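Cytokinin riboside 5'-monophosphate phosphoribohydrolase (Corynebacterium glutamicum, PDB 5WQ3) belongs to the SLOG clan of proteins and folds as a Rossmann-like alpha/beta domain built round a parallel sheet of seven strands. Local coordinates at residues D62-M67 and V143-N148; K69-F74 and S163-C168; A102-G107 and L125-G130; A114-A119 and H138-V143. All blocks are in the same frame, centred on the assembly; numbering follows the deposited sequence.

Contact 1. Residues D62-M67 and V143-N148; sequences DALHEM and VDLGLN
Leu145 reaches out from its strand with one methyl, CD2, and this single branch meets three partners on the segment 62-67. Met67 touches it with its sulfur, SD lying 4.2 Å from Leu145 CD2, while Leu64 offers a methyl of its own, with CD2 to CD2 of Leu145 at 4.3 Å. The backbone oxygen of Ala63 skirts the same methyl. Two residues further on, Leu147 repeats the gesture: its CD2 stands 4.0 Å from Ala63 CB. No hydrogen bond crosses between the segments, so the contact is one of dispersion and of apolar surface withdrawn from water.

What positions these groups is mostly backbone. A type I turn from Leu64 to Met67, closed by Met67 N to Leu64 O at 3.0 Å, folds the chain back where helix 46-64 gives way to the loop and brings Leu64 and Met67 to the same partner. The Met67 chain curls, its three torsions turning in the same sense (chi1 -83°), and its side chain also packs on Ala102, Val104 and Val127. Leu64 is backed by Met158 and Tyr162 of helix 152-162. On the other side, Leu145 and Leu147 are held by backbone hydrogen bonds to Ser126, Gly128 and Gly130. The arrangement is that of a helix end and turn covering strand 145-149, the outermost within the chain, of a parallel Rossmann-like sheet.

Contact 2. Residues K69-F74 and S163-C168; sequences KAVTVF and SQAFVC
Phe74 and Phe166 both project on the Thr72 face of the sheet, and their first torsions, with CG anti to the carbonyl carbon (chi1 -68° and -89°), swing the rings toward each other. There they form a T-shaped stack: the Phe74 edge, led by CE2, stands over the centre of one Phe166 face, with ring centroids 5.0 Å apart and planes at 80°. Phe166 is deposited in two conformers, and the stack belongs to the one described. The strands beneath, 70-74 and 166-168, are parallel neighbours in the middle of a Rossmann-like sheet, and helix 152-162 adds Phe159 to the aromatic group.

From Thr72 to Phe74 the ladder is regular. Thr72 donates from N to Ala165 O at 3.1 Å and accepts at O from Val167 N at 3.0 Å; Phe74 N then reaches Val167 O at 3.1 Å. On the reverse face Val71 CG1 meets Val167 CG2 at 3.9 Å, beneath Leu92 and Leu96 of helix 84-98.

At the N-terminal end the register shifts, and side chains add to the pairing. Thr72 OG1 donates to Ser163 OG at 2.9 Å, and that serine hydroxyl is also bonded to Phe159 O. Gln164 grips Ala70 twice: its backbone N bonds Ala70 O at 2.9 Å, while its chain, bent at the second torsion, curls back to set OE1 3.0 Å from Ala70 N.

Contact 3. Residues A102-G107 and L125-G130; sequences AVVTGG and LSVGLG
Ala102 begins the pairing by resting its CB 3.9 Å from Leu125 CB, where strands 102-105 and 126-131 come together as the two strands of a beta-alpha-beta crossover whose helix is 113-121. Val103 then supplies both of its backbone groups to the partner strand: N donates to Leu125 O at 3.0 Å and O accepts from Val127 N at 2.8 Å, both nearly straight.

Val104 turns to the opposite face, where helix 152-162 lies. Its CG1 is anti to the backbone N (chi1 -176°) and meets Leu129 CG at 4.1 Å, while CG2 lies alongside Val127, 4.0 Å from CB. The two valines project together from adjacent strands on the same face.

Thr105 continues the ladder, with N to Val127 O at 2.9 Å and O accepting from Leu129 N at 2.9 Å. The first torsion (chi1 63°) folds OG1 back over its own backbone, where it receives the amide of Gly107 and closes an ST turn. The same oxygen lies against Asn116 OD1 of the helix, at so short a separation that the details of this bond are doubtful.

Just past the strand, at Gly106, the carbonyl oxygen faces that of Leu129, two acceptors side by side. Arg155 probably eases this, since it bonds Leu129 O and, weakly, Gly106 O. Gly107, with a positive phi of 70°, folds back over Gly128. Neither residue carries a side chain, and the two backbones approach until Gly107 CA is 3.9 Å from Gly128 CA.

Contact 4. Residues A114-A119 and H138-V143; sequences APNKGA and HLNPYV
An Asx turn superposed on the type I turn Asn140 to Val143 shapes the loop that leads into strand 145-149 and presents Asn140 and Tyr142 to helix 113-121. Asn140 OD1 accepts the amide of Tyr142 at N, 2.9 Å away and in the carbonyl plane. The other end of the Asn140 side-chain amide, ND2, faces the helix and donates to Asn116 OD1 at 3.0 Å, almost straight (169° at the hydrogen). The acceptor lies in the plane of the Asn140 amide, whereas the donor is tilted out of the Asn116 carbonyl plane; the two amides are turned 49° from each other. With OD1 bonded to Tyr142 N and ND2 to both Asn116 OD1 and Gly108 O, three bonds hold the Asn140 amide and set its rotation.

Lys117 lies alongside Tyr142 and covers one face of its ring. With CG anti to the backbone N and the chain extended beyond it, the aliphatic stem runs along the ring toward the hydroxyl. CB makes a CH-pi contact, 3.8 Å from the Tyr142 ring centroid and 13° off the normal, and CE ends 3.5 Å from Tyr142 OH. Between the polar and the aromatic pairs, Asn116 CB packs on Tyr142 CB at 3.9 Å.

Asn116 OD1 also has Thr105 OG1 close by, probably as a hydrogen-bond partner, though the fine geometry is doubtful. Asn116 ND2 bonds Ser126 OG and Val127 O of strand 126-131, so one buried amide ties helix, loop and strand together. On the helix's remaining sides, Pro115 and Ala119 pack on strand 102-105, while Ala114 and Lys117 meet helix 84-98.

Overall arrangement
Contacts 1, 2 and 3 reach the parallel sheet, from strand 145-149, outermost within the chain, through 126-131, 102-105 and 70-74 to 166-168; contact 4 lies beside it on helix 113-121. Contact 2 lies deepest, about 5 Å from the chain's centre, and contact 1 farthest out, about 15 Å. Centres of contacts 3 and 4 are about 7 Å apart, those of contacts 2 and 3 about 9 Å. Along the chain contacts 3 and 4 interleave, both within the spans bridged by contacts 1 and 2, whose own segments alternate, 62-67 and 69-74 being adjacent. Sequence-distant segments thus become sheet neighbours, and a helix end, a helix and a loop are fastened to the same framework.

Contact 1. Residues D62-M67 and V143-N148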
loop_
_atom_site.group_PDB
_atom_site.type_symbol
_atom_site.label_atom_id
_atom_site.label_comp_id
_atom_site.label_asym_id
_atom_site.label_seq_id
_atom_site.Cartn_x
_atom_site.Cartn_y
_atom_site.Cartn_z
ATOM N N ASP C 62 -9.983 62.653 22.011
ATOM C CA ASP C 62 -8.613 63.068 22.082
ATOM C C ASP C 62 -7.935 63.291 20.737
ATOM O O ASP C 62 -7.321 64.299 20.529
ATOM C CB ASP C 62 -7.810 62.059 22.898
ATOM C CG ASP C 62 -6.595 62.702 23.491
ATOM O OD1 ASP C 62 -6.721 63.686 24.223
ATOM O OD2 ASP C 62 -5.519 62.322 23.096
ATOM N N ALA C 63 -8.079 62.362 19.831
ATOM C CA ALA C 63 -7.448 62.422 18.528
ATOM C C ALA C 63 -8.084 63.466 17.585
ATOM O O ALA C 63 -7.431 63.927 16.664
ATOM C CB ALA C 63 -7.574 61.074 17.864
ATOM N N LEU C 64 -9.374 63.733 17.742
ATOM C CA LEU C 64 -10.092 64.601 16.770
ATOM C C LEU C 64 -10.363 65.958 17.352
ATOM O O LEU C 64 -10.909 66.867 16.702
ATOM C CB LEU C 64 -11.406 63.956 16.362
ATOM C CG LEU C 64 -11.261 62.600 15.709
ATOM C CD1 LEU C 64 -12.619 61.942 15.434
ATOM C CD2 LEU C 64 -10.523 62.763 14.398
ATOM N N HIS C 65 -9.934 66.158 18.598
ATOM C CA HIS C 65 -10.278 67.403 19.282
ATOM C C HIS C 65 -9.841 68.605 18.452
ATOM O O HIS C 65 -10.550 69.605 18.348
ATOM C CB HIS C 65 -9.559 67.518 20.639
ATOM C CG HIS C 65 -9.859 68.786 21.330
ATOM N ND1 HIS C 65 -11.139 69.126 21.731
ATOM C CD2 HIS C 65 -9.068 69.843 21.638
ATOM C CE1 HIS C 65 -11.124 70.332 22.277
ATOM N NE2 HIS C 65 -9.881 70.790 22.231
ATOM N N GLU C 66 -8.661 68.523 17.902
ATOM C CA GLU C 66 -8.104 69.658 17.191
ATOM C C GLU C 66 -8.509 69.800 15.729
ATOM O O GLU C 66 -7.995 70.663 15.013
ATOM C CB GLU C 66 -6.598 69.612 17.308
ATOM C CG GLU C 66 -6.185 69.607 18.794
ATOM C CD GLU C 66 -4.742 69.984 19.008
ATOM O OE1 GLU C 66 -3.978 70.073 18.002
ATOM O OE2 GLU C 66 -4.387 70.196 20.196
ATOM N N MET C 67 -9.417 68.978 15.268
ATOM C CA MET C 67 -9.750 68.943 13.815
ATOM C C MET C 67 -10.067 70.336 13.280
ATOM O O MET C 67 -10.753 71.126 13.904
ATOM C CB MET C 67 -10.952 68.035 13.536
ATOM C CG MET C 67 -10.699 66.564 13.405
ATOM S SD MET C 67 -9.845 66.048 11.881
ATOM C CE MET C 67 -10.987 66.337 10.557
ATOM N N VAL C 143 -5.973 57.122 3.639
ATOM C CA VAL C 143 -6.319 57.699 4.880
ATOM C C VAL C 143 -5.068 58.158 5.535
ATOM O O VAL C 143 -4.209 57.335 5.845
ATOM C CB VAL C 143 -7.013 56.669 5.783
ATOM C CG1 VAL C 143 -7.112 57.140 7.231
ATOM C CG2 VAL C 143 -8.381 56.355 5.241
ATOM N N ASP C 144 -4.979 59.434 5.863
ATOM C CA ASP C 144 -3.771 59.929 6.472
ATOM C C ASP C 144 -3.925 60.210 7.971
ATOM O O ASP C 144 -2.912 60.428 8.649
ATOM C CB ASP C 144 -3.245 61.136 5.679
ATOM C CG ASP C 144 -2.802 60.756 4.262
ATOM O OD1 ASP C 144 -2.646 59.545 3.977
ATOM O OD2 ASP C 144 -2.604 61.664 3.423
ATOM N N LEU C 145 -5.156 60.234 8.496
ATOM C CA LEU C 145 -5.383 60.220 9.958
ATOM C C LEU C 145 -6.475 59.152 10.151
ATOM O O LEU C 145 -7.644 59.376 9.808
ATOM C CB LEU C 145 -5.799 61.592 10.519
ATOM C CG LEU C 145 -6.258 61.776 11.983
ATOM C CD1 LEU C 145 -5.147 61.427 12.964
ATOM C CD2 LEU C 145 -6.745 63.179 12.333
ATOM N N GLY C 146 -6.069 57.974 10.634
ATOM C CA GLY C 146 -6.962 56.790 10.720
ATOM C C GLY C 146 -7.220 56.478 12.159
ATOM O O GLY C 146 -6.341 56.652 12.981
ATOM N N LEU C 147 -8.456 56.157 12.517
ATOM C CA LEU C 147 -8.724 55.538 13.798
ATOM C C LEU C 147 -9.647 54.398 13.463
ATOM O O LEU C 147 -10.353 54.396 12.447
ATOM C CB LEU C 147 -9.474 56.451 14.776
ATOM C CG LEU C 147 -8.894 57.663 15.452
ATOM C CD1 LEU C 147 -8.410 58.644 14.414
ATOM C CD2 LEU C 147 -9.974 58.311 16.302
ATOM N N ASN C 148 -9.679 53.438 14.361
ATOM C CA ASN C 148 -10.475 52.232 14.205
ATOM C C ASN C 148 -11.360 51.982 15.435
ATOM O O ASN C 148 -10.891 52.012 16.553
ATOM C CB ASN C 148 -9.522 51.054 13.910
ATOM C CG ASN C 148 -9.236 50.911 12.427
ATOM O OD1 ASN C 148 -10.093 51.168 11.575
ATOM N ND2 ASN C 148 -8.041 50.522 12.113
#

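Contact 2. Residues K69-F74 and S163-C168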
loop_
_atom_site.group_PDB
_atom_site.type_symbol
_atom_site.label_atom_id
_atom_site.label_comp_id
_atom_site.label_asym_id
_atom_site.label_seq_id
_atom_site.Cartn_x
_atom_site.Cartn_y
_atom_site.Cartn_z
ATOM N N LYS C 69 -12.018 72.573 10.169
ATOM C CA LYS C 69 -13.332 72.391 9.561
ATOM C C LYS C 69 -13.329 71.186 8.581
ATOM O O LYS C 69 -12.324 70.899 7.926
ATOM C CB LYS C 69 -13.806 73.699 8.936
ATOM C CG LYS C 69 -13.110 74.001 7.624
ATOM C CD LYS C 69 -13.795 75.256 7.056
ATOM C CE LYS C 69 -12.953 75.872 5.981
ATOM N NZ LYS C 69 -13.566 77.179 5.695
ATOM N N ALA C 70 -14.447 70.461 8.516
ATOM C CA ALA C 70 -14.503 69.145 7.907
ATOM C C ALA C 70 -15.872 68.800 7.389
ATOM O O ALA C 70 -16.873 69.269 7.949
ATOM C CB ALA C 70 -14.022 68.084 8.900
ATOM N N VAL C 71 -15.876 68.002 6.299
ATOM C CA VAL C 71 -17.032 67.384 5.744
ATOM C C VAL C 71 -16.867 65.867 5.809
ATOM O O VAL C 71 -15.830 65.360 5.435
ATOM C CB VAL C 71 -17.191 67.809 4.275
ATOM C CG1 VAL C 71 -18.436 67.165 3.676
ATOM C CG2 VAL C 71 -17.293 69.321 4.237
ATOM N N THR C 72 -17.926 65.179 6.202
ATOM C CA THR C 72 -17.998 63.738 6.130
ATOM C C THR C 72 -18.649 63.321 4.824
ATOM O O THR C 72 -19.671 63.811 4.460
ATOM C CB THR C 72 -18.781 63.085 7.303
ATOM O OG1 THR C 72 -18.225 63.432 8.543
ATOM C CG2 THR C 72 -18.745 61.591 7.199
ATOM N N VAL C 73 -18.016 62.396 4.145
ATOM C CA VAL C 73 -18.608 61.817 2.869
ATOM C C VAL C 73 -18.842 60.294 3.094
ATOM O O VAL C 73 -17.972 59.594 3.587
ATOM C CB VAL C 73 -17.661 62.004 1.652
ATOM C CG1 VAL C 73 -18.339 61.581 0.335
ATOM C CG2 VAL C 73 -17.228 63.450 1.581
ATOM N N PHE C 74 -20.013 59.819 2.699
ATOM C CA PHE C 74 -20.459 58.451 2.860
ATOM C C PHE C 74 -20.804 57.998 1.434
ATOM O O PHE C 74 -21.093 58.841 0.574
ATOM C CB PHE C 74 -21.756 58.350 3.691
ATOM C CG PHE C 74 -21.574 58.710 5.101
ATOM C CD1 PHE C 74 -20.786 57.933 5.900
ATOM C CD2 PHE C 74 -22.064 59.930 5.597
ATOM C CE1 PHE C 74 -20.542 58.281 7.207
ATOM C CE2 PHE C 74 -21.796 60.327 6.898
ATOM C CZ PHE C 74 -21.050 59.479 7.712
ATOM N N SER C 163 -17.288 66.958 12.213
ATOM C CA SER C 163 -17.506 67.513 10.888
ATOM C C SER C 163 -18.749 68.430 10.943
ATOM O O SER C 163 -19.469 68.422 11.912
ATOM C CB SER C 163 -17.632 66.403 9.869
ATOM O OG SER C 163 -18.924 65.871 9.903
ATOM N N GLN C 164 -18.959 69.263 9.944
ATOM C CA GLN C 164 -20.072 70.241 9.946
ATOM C C GLN C 164 -20.938 70.123 8.664
ATOM O O GLN C 164 -21.734 70.982 8.379
ATOM C CB GLN C 164 -19.498 71.657 10.035
ATOM C CG GLN C 164 -18.655 71.897 11.310
ATOM C CD GLN C 164 -17.224 71.394 11.243
ATOM O OE1 GLN C 164 -16.492 71.650 10.287
ATOM N NE2 GLN C 164 -16.774 70.758 12.335
ATOM N N ALA C 165 -20.799 69.044 7.937
ATOM C CA ALA C 165 -21.625 68.834 6.741
ATOM C C ALA C 165 -21.488 67.373 6.406
ATOM O O ALA C 165 -20.488 66.760 6.742
ATOM C CB ALA C 165 -21.123 69.693 5.566
ATOM N N PHE C 166 -22.538 66.796 5.802
ATOM C CA PHE C 166 -22.556 65.433 5.318
ATOM C C PHE C 166 -22.892 65.493 3.806
ATOM O O PHE C 166 -23.867 66.130 3.406
ATOM C CB PHE C 166 -23.678 64.588 5.947
ATOM C CG PHE C 166 -23.333 63.864 7.252
ATOM C CD1 PHE C 166 -22.186 64.127 7.953
ATOM C CD2 PHE C 166 -24.265 62.963 7.809
ATOM C CE1 PHE C 166 -21.935 63.482 9.164
ATOM C CE2 PHE C 166 -24.029 62.321 9.015
ATOM C CZ PHE C 166 -22.840 62.590 9.708
ATOM N N VAL C 167 -22.099 64.789 3.025
ATOM C CA VAL C 167 -22.373 64.512 1.619
ATOM C C VAL C 167 -22.495 63.015 1.390
ATOM O O VAL C 167 -21.642 62.249 1.738
ATOM C CB VAL C 167 -21.241 65.011 0.727
ATOM C CG1 VAL C 167 -21.539 64.698 -0.750
ATOM C CG2 VAL C 167 -21.066 66.481 0.931
ATOM N N CYS C 168 -23.595 62.591 0.785
ATOM C CA CYS C 168 -23.811 61.159 0.556
ATOM C C CYS C 168 -23.754 60.869 -0.913
ATOM O O CYS C 168 -24.667 61.251 -1.649
ATOM C CB CYS C 168 -25.181 60.764 1.091
ATOM S SG CYS C 168 -25.371 60.939 2.893
#

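Contact 3. Residues A102-G107 and L125-G130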
loop_
_atom_site.group_PDB
_atom_site.type_symbol
_atom_site.label_atom_id
_atom_site.label_comp_id
_atom_site.label_asym_id
_atom_site.label_seq_id
_atom_site.Cartn_x
_atom_site.Cartn_y
_atom_site.Cartn_z
ATOM N N ALA C 102 -11.217 69.566 5.591
ATOM C CA ALA C 102 -10.840 68.144 5.776
ATOM C C ALA C 102 -11.963 67.248 5.281
ATOM O O ALA C 102 -13.108 67.643 5.310
ATOM C CB ALA C 102 -10.557 67.847 7.257
ATOM N N VAL C 103 -11.618 66.055 4.787
ATOM C CA VAL C 103 -12.567 65.120 4.259
ATOM C C VAL C 103 -12.472 63.886 5.134
ATOM O O VAL C 103 -11.371 63.311 5.264
ATOM C CB VAL C 103 -12.215 64.780 2.826
ATOM C CG1 VAL C 103 -13.008 63.596 2.308
ATOM C CG2 VAL C 103 -12.405 66.028 1.958
ATOM N N VAL C 104 -13.579 63.549 5.763
ATOM C CA VAL C 104 -13.712 62.443 6.693
ATOM C C VAL C 104 -14.604 61.375 6.081
ATOM O O VAL C 104 -15.718 61.699 5.584
ATOM C CB VAL C 104 -14.395 62.906 7.969
ATOM C CG1 VAL C 104 -14.463 61.802 9.029
ATOM C CG2 VAL C 104 -13.674 64.107 8.512
ATOM N N THR C 105 -14.135 60.108 6.135
ATOM C CA THR C 105 -14.954 58.974 5.665
ATOM C C THR C 105 -14.962 57.856 6.675
ATOM O O THR C 105 -14.165 57.857 7.591
ATOM C CB THR C 105 -14.390 58.354 4.410
ATOM O OG1 THR C 105 -13.076 57.808 4.692
ATOM C CG2 THR C 105 -14.326 59.343 3.325
ATOM N N GLY C 106 -15.775 56.821 6.428
ATOM C CA GLY C 106 -15.627 55.554 7.123
ATOM C C GLY C 106 -14.347 54.740 6.892
ATOM O O GLY C 106 -14.212 53.660 7.476
ATOM N N GLY C 107 -13.437 55.230 6.035
ATOM C CA GLY C 107 -12.090 54.650 5.855
ATOM C C GLY C 107 -12.010 53.277 5.153
ATOM O O GLY C 107 -10.998 52.707 5.136
ATOM N N LEU C 125 -6.285 67.298 4.260
ATOM C CA LEU C 125 -6.393 66.328 5.361
ATOM C C LEU C 125 -7.480 65.289 5.057
ATOM O O LEU C 125 -8.676 65.638 4.970
ATOM C CB LEU C 125 -6.754 67.022 6.660
ATOM C CG LEU C 125 -6.826 66.137 7.908
ATOM C CD1 LEU C 125 -5.568 65.328 8.146
ATOM C CD2 LEU C 125 -7.103 67.031 9.089
ATOM N N SER C 126 -7.035 64.037 4.918
ATOM C CA SER C 126 -7.905 62.916 4.698
ATOM C C SER C 126 -8.011 62.010 5.926
ATOM O O SER C 126 -7.027 61.411 6.397
ATOM C CB SER C 126 -7.384 62.112 3.542
ATOM O OG SER C 126 -7.984 60.851 3.540
ATOM N N VAL C 127 -9.223 61.874 6.406
ATOM C CA VAL C 127 -9.493 61.195 7.687
ATOM C C VAL C 127 -10.347 59.989 7.404
ATOM O O VAL C 127 -11.251 60.075 6.588
ATOM C CB VAL C 127 -10.265 62.092 8.673
ATOM C CG1 VAL C 127 -10.423 61.404 10.029
ATOM C CG2 VAL C 127 -9.603 63.446 8.785
ATOM N N GLY C 128 -10.055 58.902 8.125
ATOM C CA GLY C 128 -10.798 57.631 8.054
ATOM C C GLY C 128 -11.106 57.100 9.444
ATOM O O GLY C 128 -10.180 56.815 10.284
ATOM N N LEU C 129 -12.389 56.936 9.717
ATOM C CA LEU C 129 -12.825 56.445 11.032
ATOM C C LEU C 129 -13.460 55.125 10.732
ATOM O O LEU C 129 -14.606 55.063 10.313
ATOM C CB LEU C 129 -13.794 57.380 11.706
ATOM C CG LEU C 129 -13.481 58.895 11.738
ATOM C CD1 LEU C 129 -14.557 59.639 12.508
ATOM C CD2 LEU C 129 -12.128 59.229 12.339
ATOM N N GLY C 130 -12.654 54.064 10.861
ATOM C CA GLY C 130 -13.102 52.750 10.500
ATOM C C GLY C 130 -13.930 52.048 11.544
ATOM O O GLY C 130 -13.869 52.353 12.758
#

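Contact 4. Residues A114-A119 and H138-V143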
loop_
_atom_site.group_PDB
_atom_site.type_symbol
_atom_site.label_atom_id
_atom_site.label_comp_id
_atom_site.label_asym_id
_atom_site.label_seq_id
_atom_site.Cartn_x
_atom_site.Cartn_y
_atom_site.Cartn_z
ATOM N N ALA C 114 -12.720 56.749 -2.387
ATOM C CA ALA C 114 -12.607 57.724 -3.456
ATOM C C ALA C 114 -12.382 59.178 -2.920
ATOM O O ALA C 114 -11.451 59.890 -3.315
ATOM C CB ALA C 114 -13.828 57.637 -4.381
ATOM N N PRO C 115 -13.185 59.587 -1.941
ATOM C CA PRO C 115 -12.959 60.978 -1.566
ATOM C C PRO C 115 -11.718 61.061 -0.736
ATOM O O PRO C 115 -11.139 62.139 -0.680
ATOM C CB PRO C 115 -14.245 61.367 -0.751
ATOM C CG PRO C 115 -15.026 60.115 -0.615
ATOM C CD PRO C 115 -14.527 59.094 -1.578
ATOM N N ASN C 116 -11.268 59.955 -0.129
ATOM C CA ASN C 116 -10.006 60.024 0.684
ATOM C C ASN C 116 -8.833 60.215 -0.329
ATOM O O ASN C 116 -7.918 61.011 -0.145
ATOM C CB ASN C 116 -9.741 58.757 1.503
ATOM C CG ASN C 116 -10.568 58.639 2.760
ATOM O OD1 ASN C 116 -11.223 57.619 2.972
ATOM N ND2 ASN C 116 -10.505 59.629 3.629
ATOM N N LYS C 117 -8.885 59.465 -1.404
ATOM C CA LYS C 117 -7.924 59.593 -2.485
ATOM C C LYS C 117 -7.879 61.034 -2.993
ATOM O O LYS C 117 -6.828 61.645 -2.993
ATOM C CB LYS C 117 -8.295 58.651 -3.627
ATOM C CG LYS C 117 -7.340 58.752 -4.791
ATOM C CD LYS C 117 -7.621 57.705 -5.853
ATOM C CE LYS C 117 -6.445 57.611 -6.827
ATOM N NZ LYS C 117 -6.766 56.553 -7.817
ATOM N N GLY C 118 -9.023 61.546 -3.458
ATOM C CA GLY C 118 -9.127 62.956 -3.850
ATOM C C GLY C 118 -8.455 63.921 -2.913
ATOM O O GLY C 118 -7.605 64.712 -3.332
ATOM N N ALA C 119 -8.839 63.871 -1.638
ATOM C CA ALA C 119 -8.309 64.774 -0.635
ATOM C C ALA C 119 -6.820 64.621 -0.366
ATOM O O ALA C 119 -6.101 65.615 -0.196
ATOM C CB ALA C 119 -9.030 64.571 0.653
ATOM N N HIS C 138 -8.551 46.554 6.751
ATOM C CA HIS C 138 -7.793 47.732 7.146
ATOM C C HIS C 138 -8.327 49.018 6.541
ATOM O O HIS C 138 -9.079 49.001 5.577
ATOM C CB HIS C 138 -6.350 47.571 6.706
ATOM C CG HIS C 138 -5.629 46.506 7.460
ATOM N ND1 HIS C 138 -5.133 45.369 6.856
ATOM C CD2 HIS C 138 -5.350 46.388 8.780
ATOM C CE1 HIS C 138 -4.561 44.607 7.769
ATOM N NE2 HIS C 138 -4.681 45.201 8.944
ATOM N N LEU C 139 -7.885 50.141 7.077
ATOM C CA LEU C 139 -8.250 51.424 6.503
ATOM C C LEU C 139 -7.753 51.465 5.083
ATOM O O LEU C 139 -6.814 50.798 4.777
ATOM C CB LEU C 139 -7.592 52.530 7.283
ATOM C CG LEU C 139 -8.158 52.663 8.671
ATOM C CD1 LEU C 139 -7.371 53.720 9.431
ATOM C CD2 LEU C 139 -9.612 53.017 8.540
ATOM N N ASN C 140 -8.355 52.263 4.210
ATOM C CA ASN C 140 -7.878 52.323 2.820
ATOM C C ASN C 140 -6.525 53.066 2.789
ATOM O O ASN C 140 -6.160 53.729 3.762
ATOM C CB ASN C 140 -8.956 52.897 1.880
ATOM C CG ASN C 140 -9.152 54.405 2.046
ATOM O OD1 ASN C 140 -8.207 55.187 1.892
ATOM N ND2 ASN C 140 -10.391 54.815 2.361
ATOM N N PRO C 141 -5.731 52.900 1.716
ATOM C CA PRO C 141 -4.361 53.473 1.768
ATOM C C PRO C 141 -4.283 55.011 1.636
ATOM O O PRO C 141 -3.194 55.585 1.760
ATOM C CB PRO C 141 -3.684 52.840 0.563
ATOM C CG PRO C 141 -4.800 52.550 -0.384
ATOM C CD PRO C 141 -5.984 52.172 0.469
ATOM N N TYR C 142 -5.416 55.679 1.395
ATOM C CA TYR C 142 -5.411 57.115 1.283
ATOM C C TYR C 142 -5.811 57.860 2.556
ATOM O O TYR C 142 -5.947 59.092 2.568
ATOM C CB TYR C 142 -6.290 57.508 0.134
ATOM C CG TYR C 142 -5.864 56.898 -1.185
ATOM C CD1 TYR C 142 -4.743 57.369 -1.893
ATOM C CD2 TYR C 142 -6.572 55.849 -1.731
ATOM C CE1 TYR C 142 -4.383 56.799 -3.109
ATOM C CE2 TYR C 142 -6.221 55.278 -2.956
ATOM C CZ TYR C 142 -5.150 55.766 -3.639
ATOM O OH TYR C 142 -4.862 55.142 -4.827
ATOM N N VAL C 143 -5.973 57.122 3.639
ATOM C CA VAL C 143 -6.319 57.699 4.880
ATOM C C VAL C 143 -5.068 58.158 5.535
ATOM O O VAL C 143 -4.209 57.335 5.845
ATOM C CB VAL C 143 -7.013 56.669 5.783
ATOM C CG1 VAL C 143 -7.112 57.140 7.231
ATOM C CG2 VAL C 143 -8.381 56.355 5.241
#